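Local coordinates for conserved hypothetical alanine RICH protein (Mycobacterium tuberculosis, PDB 2IB0) that is of unknown function but folds as a four-helix bundle of the ferritin-like clan and forms a two-chain assembly, at residues L102-E107 with R143-L148; A35-Y40 with D57-H62. One frame throughout, in Å; residues are numbered along the deposited sequence.

Interaction 1. Residues L102-E107 with R143-L148; sequences LAVRME and RWNRVL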
ATOM      1  N   LEU A 102      16.803  -8.298  -2.363  1.00 35.37           N
ATOM      2  CA  LEU A 102      16.003  -9.149  -3.237  1.00 35.46           C
ATOM      3  C   LEU A 102      14.552  -9.063  -2.797  1.00 32.93           C
ATOM      4  O   LEU A 102      13.671  -8.979  -3.632  1.00 32.98           O
ATOM      5  CB  LEU A 102      16.479 -10.626  -3.155  1.00 34.82           C
ATOM      6  CG  LEU A 102      15.688 -11.705  -3.912  1.00 36.00           C
ATOM      7  CD1 LEU A 102      15.574 -11.367  -5.389  1.00 38.51           C
ATOM      8  CD2 LEU A 102      16.360 -13.079  -3.708  1.00 36.75           C
ATOM      9  N   ALA A 103      14.329  -9.185  -1.500  1.00 32.29           N
ATOM     10  CA  ALA A 103      12.969  -9.117  -0.939  1.00 33.72           C
ATOM     11  C   ALA A 103      12.294  -7.784  -1.304  1.00 33.64           C
ATOM     12  O   ALA A 103      11.144  -7.757  -1.697  1.00 33.40           O
ATOM     13  CB  ALA A 103      12.994  -9.283   0.574  1.00 32.57           C
ATOM     14  N   VAL A 104      13.015  -6.678  -1.219  1.00 32.32           N
ATOM     15  CA  VAL A 104      12.423  -5.355  -1.578  1.00 32.70           C
ATOM     16  C   VAL A 104      12.078  -5.370  -3.089  1.00 33.44           C
ATOM     17  O   VAL A 104      10.992  -4.970  -3.518  1.00 32.88           O
ATOM     18  CB  VAL A 104      13.416  -4.190  -1.279  1.00 32.71           C
ATOM     19  CG1 VAL A 104      12.885  -2.815  -1.822  1.00 32.18           C
ATOM     20  CG2 VAL A 104      13.740  -4.143   0.199  1.00 30.80           C
ATOM     21  N   ARG A 105      13.019  -5.809  -3.906  1.00 33.81           N
ATOM     22  CA  ARG A 105      12.781  -5.817  -5.346  1.00 34.64           C
ATOM     23  C   ARG A 105      11.537  -6.674  -5.686  1.00 33.82           C
ATOM     24  O   ARG A 105      10.732  -6.294  -6.539  1.00 33.20           O
ATOM     25  CB  ARG A 105      14.015  -6.326  -6.096  1.00 35.43           C
ATOM     26  CG  ARG A 105      13.658  -6.784  -7.499  1.00 39.55           C
ATOM     27  CD  ARG A 105      13.278  -5.612  -8.442  1.00 46.86           C
ATOM     28  NE  ARG A 105      14.405  -5.382  -9.339  1.00 56.38           N
ATOM     29  CZ  ARG A 105      14.475  -5.807 -10.594  1.00 57.49           C
ATOM     30  NH1 ARG A 105      13.450  -6.439 -11.178  1.00 57.88           N
ATOM     31  NH2 ARG A 105      15.573  -5.555 -11.273  1.00 59.31           N
ATOM     32  N   MET A 106      11.393  -7.810  -5.012  1.00 32.17           N
ATOM     33  CA  MET A 106      10.284  -8.720  -5.271  1.00 32.81           C
ATOM     34  C   MET A 106       8.933  -8.113  -4.877  1.00 31.96           C
ATOM     35  O   MET A 106       8.001  -8.171  -5.631  1.00 31.72           O
ATOM     36  CB  MET A 106      10.513 -10.097  -4.629  1.00 31.68           C
ATOM     37  CG  MET A 106      11.724 -10.884  -5.190  1.00 34.08           C
ATOM     38  SD  MET A 106      11.584 -12.618  -4.702  1.00 33.87           S
ATOM     39  CE  MET A 106      11.771 -12.369  -2.905  1.00 25.88           C
ATOM     40  N   GLU A 107       8.899  -7.410  -3.752  1.00 33.77           N
ATOM     41  CA  GLU A 107       7.698  -6.734  -3.242  1.00 33.41           C
ATOM     42  C   GLU A 107       7.316  -5.570  -4.126  1.00 34.70           C
ATOM     43  O   GLU A 107       6.147  -5.366  -4.412  1.00 34.44           O
ATOM     44  CB  GLU A 107       7.960  -6.294  -1.804  1.00 33.40           C
ATOM     45  CG  GLU A 107       8.099  -7.494  -0.792  1.00 31.50           C
ATOM     46  CD  GLU A 107       6.878  -8.480  -0.738  1.00 34.13           C
ATOM     47  OE1 GLU A 107       5.739  -8.169  -1.191  1.00 34.12           O
ATOM     48  OE2 GLU A 107       7.055  -9.586  -0.190  1.00 32.57           O
ATOM     49  N   ARG A 143       9.008  -2.795   5.224  1.00 31.50           N
ATOM     50  CA  ARG A 143       9.589  -3.616   6.295  1.00 32.96           C
ATOM     51  C   ARG A 143      11.006  -4.164   5.964  1.00 32.85           C
ATOM     52  O   ARG A 143      11.869  -4.191   6.816  1.00 33.31           O
ATOM     53  CB  ARG A 143       8.653  -4.788   6.634  1.00 33.73           C
ATOM     54  CG  ARG A 143       7.377  -4.290   7.203  1.00 28.71           C
ATOM     55  CD  ARG A 143       6.342  -5.388   7.569  1.00 31.92           C
ATOM     56  NE  ARG A 143       6.848  -6.210   8.671  1.00 38.86           N
ATOM     57  CZ  ARG A 143       6.435  -7.445   8.987  1.00 44.04           C
ATOM     58  NH1 ARG A 143       5.474  -8.080   8.286  1.00 42.06           N
ATOM     59  NH2 ARG A 143       7.007  -8.069  10.023  1.00 44.69           N
ATOM     60  N   TRP A 144      11.238  -4.584   4.735  1.00 33.08           N
ATOM     61  CA  TRP A 144      12.573  -5.031   4.317  1.00 34.31           C
ATOM     62  C   TRP A 144      13.575  -3.887   4.150  1.00 34.69           C
ATOM     63  O   TRP A 144      14.757  -4.067   4.404  1.00 33.77           O
ATOM     64  CB  TRP A 144      12.496  -5.873   3.037  1.00 34.91           C
ATOM     65  CG  TRP A 144      12.002  -7.249   3.294  1.00 35.61           C
ATOM     66  CD1 TRP A 144      10.744  -7.747   3.039  1.00 34.86           C
ATOM     67  CD2 TRP A 144      12.768  -8.341   3.856  1.00 34.02           C
ATOM     68  NE1 TRP A 144      10.678  -9.083   3.428  1.00 38.09           N
ATOM     69  CE2 TRP A 144      11.909  -9.472   3.915  1.00 35.93           C
ATOM     70  CE3 TRP A 144      14.102  -8.469   4.303  1.00 34.96           C
ATOM     71  CZ2 TRP A 144      12.341 -10.740   4.420  1.00 36.89           C
ATOM     72  CZ3 TRP A 144      14.532  -9.739   4.806  1.00 35.93           C
ATOM     73  CH2 TRP A 144      13.639 -10.843   4.859  1.00 33.42           C
ATOM     74  N   ASN A 145      13.084  -2.704   3.750  1.00 35.63           N
ATOM     75  CA  ASN A 145      13.889  -1.508   3.672  1.00 35.12           C
ATOM     76  C   ASN A 145      14.331  -1.032   5.061  1.00 35.41           C
ATOM     77  O   ASN A 145      15.418  -0.486   5.222  1.00 34.16           O
ATOM     78  CB  ASN A 145      13.103  -0.406   2.990  1.00 36.32           C
ATOM     79  CG  ASN A 145      13.370  -0.327   1.499  1.00 40.51           C
ATOM     80  OD1 ASN A 145      12.417  -0.212   0.671  1.00 45.98           O
ATOM     81  ND2 ASN A 145      14.658  -0.348   1.127  1.00 39.70           N
ATOM     82  N   ARG A 146      13.461  -1.226   6.046  1.00 34.88           N
ATOM     83  CA  ARG A 146      13.769  -0.950   7.426  1.00 35.74           C
ATOM     84  C   ARG A 146      14.848  -1.934   7.926  1.00 33.70           C
ATOM     85  O   ARG A 146      15.745  -1.539   8.662  1.00 31.63           O
ATOM     86  CB  ARG A 146      12.500  -1.060   8.269  1.00 36.60           C
ATOM     87  CG  ARG A 146      12.612  -0.551   9.664  1.00 43.36           C
ATOM     88  CD  ARG A 146      11.176  -0.347  10.218  1.00 52.18           C
ATOM     89  NE  ARG A 146      10.507   0.803   9.582  1.00 58.84           N
ATOM     90  CZ  ARG A 146       9.232   0.836   9.156  1.00 59.93           C
ATOM     91  NH1 ARG A 146       8.433  -0.217   9.261  1.00 59.46           N
ATOM     92  NH2 ARG A 146       8.764   1.943   8.596  1.00 62.92           N
ATOM     93  N   VAL A 147      14.766  -3.203   7.514  1.00 33.53           N
ATOM     94  CA  VAL A 147      15.860  -4.141   7.755  1.00 31.62           C
ATOM     95  C   VAL A 147      17.193  -3.659   7.135  1.00 33.04           C
ATOM     96  O   VAL A 147      18.217  -3.568   7.834  1.00 33.71           O
ATOM     97  CB  VAL A 147      15.470  -5.594   7.300  1.00 33.31           C
ATOM     98  CG1 VAL A 147      16.672  -6.548   7.433  1.00 27.29           C
ATOM     99  CG2 VAL A 147      14.306  -6.106   8.161  1.00 33.02           C
ATOM    100  N   LEU A 148      17.217  -3.345   5.833  1.00 32.05           N
ATOM    101  CA  LEU A 148      18.454  -2.830   5.190  1.00 32.41           C
ATOM    102  C   LEU A 148      19.029  -1.628   5.917  1.00 31.66           C
ATOM    103  O   LEU A 148      20.219  -1.572   6.139  1.00 32.24           O
ATOM    104  CB  LEU A 148      18.187  -2.416   3.738  1.00 31.83           C
ATOM    105  CG  LEU A 148      18.053  -3.589   2.770  1.00 35.95           C
ATOM    106  CD1 LEU A 148      17.592  -3.089   1.389  1.00 34.02           C
ATOM    107  CD2 LEU A 148      19.404  -4.310   2.684  1.00 37.51           C
TER
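Ala103 points its methyl at the face of the Trp144 indole, a contact between two antiparallel helices of a ferritin-like four-helix bundle. The segments 102-107 and 143-148 lie on helices 96-120 and 124-150, and their axes approach to 9.0 Å at an angle of 157° between chain directions. Ala103 CB stands over one face of the five-membered ring, 3.4 Å from its centroid and only 7° off the ring normal, a well-centred CH-pi contact. Measured against the whole indole, the methyl is displaced toward the rim, since the six-membered ring extends away to one side. The backbones are nearest one residue on, where the CA atoms of Val104 and Trp144 are 5.9 Å apart.

Val104 works with its two methyls in different directions. With CG1 anti to the backbone N (chi1 173°), the other methyl, CG2, is turned to the base of the tryptophan; it passes alongside, 3.5 Å from Trp144 CB, the two side chains running past each other in opposite senses. A looser contact, 4.2 Å from Val104 CG2 to Leu148 CD1, extends the apolar strip by one helical turn. CG1 itself meets the amide of Asn145, whose side chain crosses the valine at about a right angle at the more exposed margin of the contact.

The seam is thus graded, from buried alanine and indole to an amide at the surface. Beyond it, Tyr40 of helix 18-46 also touches Ala103. Trp144 packs in addition on Val43 of helix 18-46 and on Leu54 and Val55 of helix 52-75, so its side chain touches all three other helices of the bundle. At the outer margin, the oxygen Asn145 OD1 rests 3.6 Å from Val104 CG1.

Interaction 2. Residues A35-Y40 with D57-H62; sequences ATIYGY and DALKQH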
ATOM      1  N   ALA A  35       6.834 -16.528  -8.648  1.00 32.92           N
ATOM      2  CA  ALA A  35       8.226 -16.114  -8.716  1.00 33.65           C
ATOM      3  C   ALA A  35       8.716 -15.517  -7.404  1.00 34.53           C
ATOM      4  O   ALA A  35       9.899 -15.672  -7.060  1.00 36.06           O
ATOM      5  CB  ALA A  35       8.427 -15.127  -9.839  1.00 33.70           C
ATOM      6  N   THR A  36       7.817 -14.866  -6.662  1.00 33.03           N
ATOM      7  CA  THR A  36       8.133 -14.300  -5.354  1.00 32.81           C
ATOM      8  C   THR A  36       8.276 -15.337  -4.266  1.00 33.14           C
ATOM      9  O   THR A  36       9.198 -15.247  -3.458  1.00 32.43           O
ATOM     10  CB  THR A  36       7.071 -13.291  -4.900  1.00 33.20           C
ATOM     11  OG1 THR A  36       7.148 -12.184  -5.772  1.00 32.73           O
ATOM     12  CG2 THR A  36       7.372 -12.806  -3.538  1.00 30.94           C
ATOM     13  N   ILE A  37       7.352 -16.302  -4.244  1.00 32.61           N
ATOM     14  CA  ILE A  37       7.386 -17.406  -3.306  1.00 32.69           C
ATOM     15  C   ILE A  37       8.685 -18.213  -3.513  1.00 33.50           C
ATOM     16  O   ILE A  37       9.364 -18.552  -2.542  1.00 34.00           O
ATOM     17  CB  ILE A  37       6.128 -18.340  -3.473  1.00 32.67           C
ATOM     18  CG1 ILE A  37       4.862 -17.608  -3.026  1.00 31.70           C
ATOM     19  CG2 ILE A  37       6.352 -19.788  -2.873  1.00 29.63           C
ATOM     20  CD1 ILE A  37       3.629 -18.092  -3.782  1.00 31.90           C
ATOM     21  N   TYR A  38       9.044 -18.467  -4.765  1.00 33.26           N
ATOM     22  CA  TYR A  38      10.329 -19.105  -5.070  1.00 33.37           C
ATOM     23  C   TYR A  38      11.499 -18.255  -4.536  1.00 33.93           C
ATOM     24  O   TYR A  38      12.451 -18.786  -3.951  1.00 33.80           O
ATOM     25  CB  TYR A  38      10.434 -19.335  -6.580  1.00 33.05           C
ATOM     26  CG  TYR A  38      11.774 -19.722  -7.130  1.00 33.25           C
ATOM     27  CD1 TYR A  38      12.169 -21.065  -7.148  1.00 30.19           C
ATOM     28  CD2 TYR A  38      12.635 -18.774  -7.708  1.00 32.66           C
ATOM     29  CE1 TYR A  38      13.401 -21.462  -7.689  1.00 35.61           C
ATOM     30  CE2 TYR A  38      13.889 -19.186  -8.275  1.00 32.90           C
ATOM     31  CZ  TYR A  38      14.253 -20.514  -8.245  1.00 34.23           C
ATOM     32  OH  TYR A  38      15.433 -20.976  -8.811  1.00 32.83           O
ATOM     33  N   GLY A  39      11.423 -16.936  -4.708  1.00 33.15           N
ATOM     34  CA  GLY A  39      12.534 -16.086  -4.328  1.00 32.69           C
ATOM     35  C   GLY A  39      12.716 -16.024  -2.828  1.00 32.07           C
ATOM     36  O   GLY A  39      13.824 -15.845  -2.328  1.00 31.01           O
ATOM     37  N   TYR A  40      11.614 -16.114  -2.089  1.00 31.66           N
ATOM     38  CA  TYR A  40      11.721 -16.049  -0.636  1.00 31.04           C
ATOM     39  C   TYR A  40      12.356 -17.308  -0.041  1.00 31.02           C
ATOM     40  O   TYR A  40      12.856 -17.255   1.062  1.00 31.61           O
ATOM     41  CB  TYR A  40      10.379 -15.776   0.018  1.00 31.21           C
ATOM     42  CG  TYR A  40      10.067 -14.324   0.303  1.00 31.38           C
ATOM     43  CD1 TYR A  40       9.042 -13.670  -0.365  1.00 31.69           C
ATOM     44  CD2 TYR A  40      10.819 -13.596   1.246  1.00 32.21           C
ATOM     45  CE1 TYR A  40       8.746 -12.295  -0.088  1.00 31.02           C
ATOM     46  CE2 TYR A  40      10.554 -12.265   1.507  1.00 33.28           C
ATOM     47  CZ  TYR A  40       9.508 -11.606   0.830  1.00 30.96           C
ATOM     48  OH  TYR A  40       9.215 -10.278   1.128  1.00 30.34           O
ATOM     49  N   ASP A  57       6.229 -14.702   7.695  1.00 37.13           N
ATOM     50  CA  ASP A  57       5.111 -13.800   7.432  1.00 38.05           C
ATOM     51  C   ASP A  57       4.925 -13.560   5.938  1.00 37.11           C
ATOM     52  O   ASP A  57       3.837 -13.681   5.431  1.00 36.43           O
ATOM     53  CB  ASP A  57       5.393 -12.416   8.060  1.00 39.73           C
ATOM     54  CG  ASP A  57       5.012 -12.311   9.524  1.00 45.47           C
ATOM     55  OD1 ASP A  57       4.438 -13.278  10.095  1.00 50.52           O
ATOM     56  OD2 ASP A  57       5.295 -11.211  10.102  1.00 53.16           O
ATOM     57  N   ALA A  58       5.993 -13.125   5.260  1.00 38.12           N
ATOM     58  CA  ALA A  58       5.922 -12.832   3.832  1.00 39.16           C
ATOM     59  C   ALA A  58       5.483 -14.080   3.021  1.00 39.40           C
ATOM     60  O   ALA A  58       4.625 -13.984   2.152  1.00 39.08           O
ATOM     61  CB  ALA A  58       7.257 -12.282   3.327  1.00 38.26           C
ATOM     62  N   LEU A  59       6.052 -15.239   3.341  1.00 39.23           N
ATOM     63  CA  LEU A  59       5.745 -16.477   2.615  1.00 39.66           C
ATOM     64  C   LEU A  59       4.300 -16.943   2.797  1.00 40.13           C
ATOM     65  O   LEU A  59       3.676 -17.357   1.847  1.00 40.55           O
ATOM     66  CB  LEU A  59       6.718 -17.616   2.980  1.00 39.31           C
ATOM     67  CG  LEU A  59       8.042 -17.760   2.227  1.00 37.77           C
ATOM     68  CD1 LEU A  59       8.957 -18.703   2.957  1.00 35.89           C
ATOM     69  CD2 LEU A  59       7.776 -18.269   0.825  1.00 35.58           C
ATOM     70  N   LYS A  60       3.758 -16.823   4.000  1.00 40.46           N
ATOM     71  CA  LYS A  60       2.365 -17.208   4.250  1.00 41.48           C
ATOM     72  C   LYS A  60       1.410 -16.252   3.525  1.00 39.78           C
ATOM     73  O   LYS A  60       0.449 -16.674   2.884  1.00 40.29           O
ATOM     74  CB  LYS A  60       2.103 -17.272   5.758  1.00 41.07           C
ATOM     75  CG  LYS A  60       0.656 -17.370   6.196  1.00 45.49           C
ATOM     76  CD  LYS A  60       0.509 -17.137   7.723  1.00 45.03           C
ATOM     77  CE  LYS A  60       0.286 -15.631   8.078  1.00 52.35           C
ATOM     78  NZ  LYS A  60      -0.421 -15.389   9.424  1.00 52.10           N
ATOM     79  N   GLN A  61       1.698 -14.963   3.607  1.00 39.31           N
ATOM     80  CA  GLN A  61       0.961 -13.937   2.852  1.00 38.59           C
ATOM     81  C   GLN A  61       0.937 -14.181   1.317  1.00 37.33           C
ATOM     82  O   GLN A  61      -0.114 -14.106   0.673  1.00 35.38           O
ATOM     83  CB  GLN A  61       1.526 -12.558   3.168  1.00 38.42           C
ATOM     84  CG  GLN A  61       0.866 -11.430   2.401  1.00 39.13           C
ATOM     85  CD  GLN A  61       1.527 -10.091   2.727  1.00 40.45           C
ATOM     86  OE1 GLN A  61       2.404  -9.615   2.003  1.00 42.37           O
ATOM     87  NE2 GLN A  61       1.156  -9.527   3.852  1.00 37.13           N
ATOM     88  N   HIS A  62       2.102 -14.467   0.753  1.00 36.50           N
ATOM     89  CA  HIS A  62       2.158 -14.788  -0.672  1.00 36.01           C
ATOM     90  C   HIS A  62       1.506 -16.117  -1.041  1.00 35.53           C
ATOM     91  O   HIS A  62       0.826 -16.180  -2.056  1.00 36.65           O
ATOM     92  CB  HIS A  62       3.575 -14.770  -1.186  1.00 35.12           C
ATOM     93  CG  HIS A  62       4.182 -13.425  -1.190  1.00 33.06           C
ATOM     94  ND1 HIS A  62       3.870 -12.477  -2.141  1.00 33.28           N
ATOM     95  CD2 HIS A  62       5.057 -12.842  -0.337  1.00 32.76           C
ATOM     96  CE1 HIS A  62       4.533 -11.366  -1.874  1.00 34.34           C
ATOM     97  NE2 HIS A  62       5.281 -11.570  -0.801  1.00 32.98           N
TER
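Helix segments 35-40 and 57-62 run antiparallel at 157°, their axes 9.8 Å apart at closest approach, with Ile37 and Leu59 nearest in backbone register. The imidazole of His62 receives the methyl of Thr36 over the centre of one face, a CH-pi contact with CG2 3.6 Å from the ring centroid. A chi1 of -67° puts Thr36 OG1 beside the backbone N, where it is hydrogen-bonded to Val32 O one turn earlier, and sends CG2 over the imidazole.

The Tyr40 and His62 rings meet obliquely, planes at 37°, with Tyr40 CE1 3.6 Å from His62 NE2. Over one tyrosine face, offset toward the rim, sits Ala58 CB, 3.4 Å from Tyr40 CZ. This pairing of helices 18-46 and 52-75 forms one hairpin of the ferritin-like four-helix bundle. Both imidazole nitrogens are engaged in hydrogen bonds, ND1 with Glu33 and NE2 with Glu107 of helix 96-120, which should fix the ring's rotation. On the more exposed flank, Ile37 CG1 slides past His62 CB at 3.6 Å, and Leu59 CD2 approaches Tyr40 CB at 3.7 Å.

Interactions 1 and 2 join successive helix pairs of the same bundle, 96-120 with 124-150 and 18-46 with 52-75, at the same 157° angle. Interaction 2 is buried nearer the chain's centre and has polar aromatic groups at its heart; interaction 1 lies farther out, is more apolar and reaches the surface on one side. Their centres are about 12 Å apart. Glu107 connects them: besides its bond to the histidine of interaction 2, its OE2 is hydrogen-bonded to Tyr40 OH at 2.6 Å, bringing a carboxylate from the 102-107 segment to the polar interior of the other pair. Met106 SD also packs on Gly39 CA.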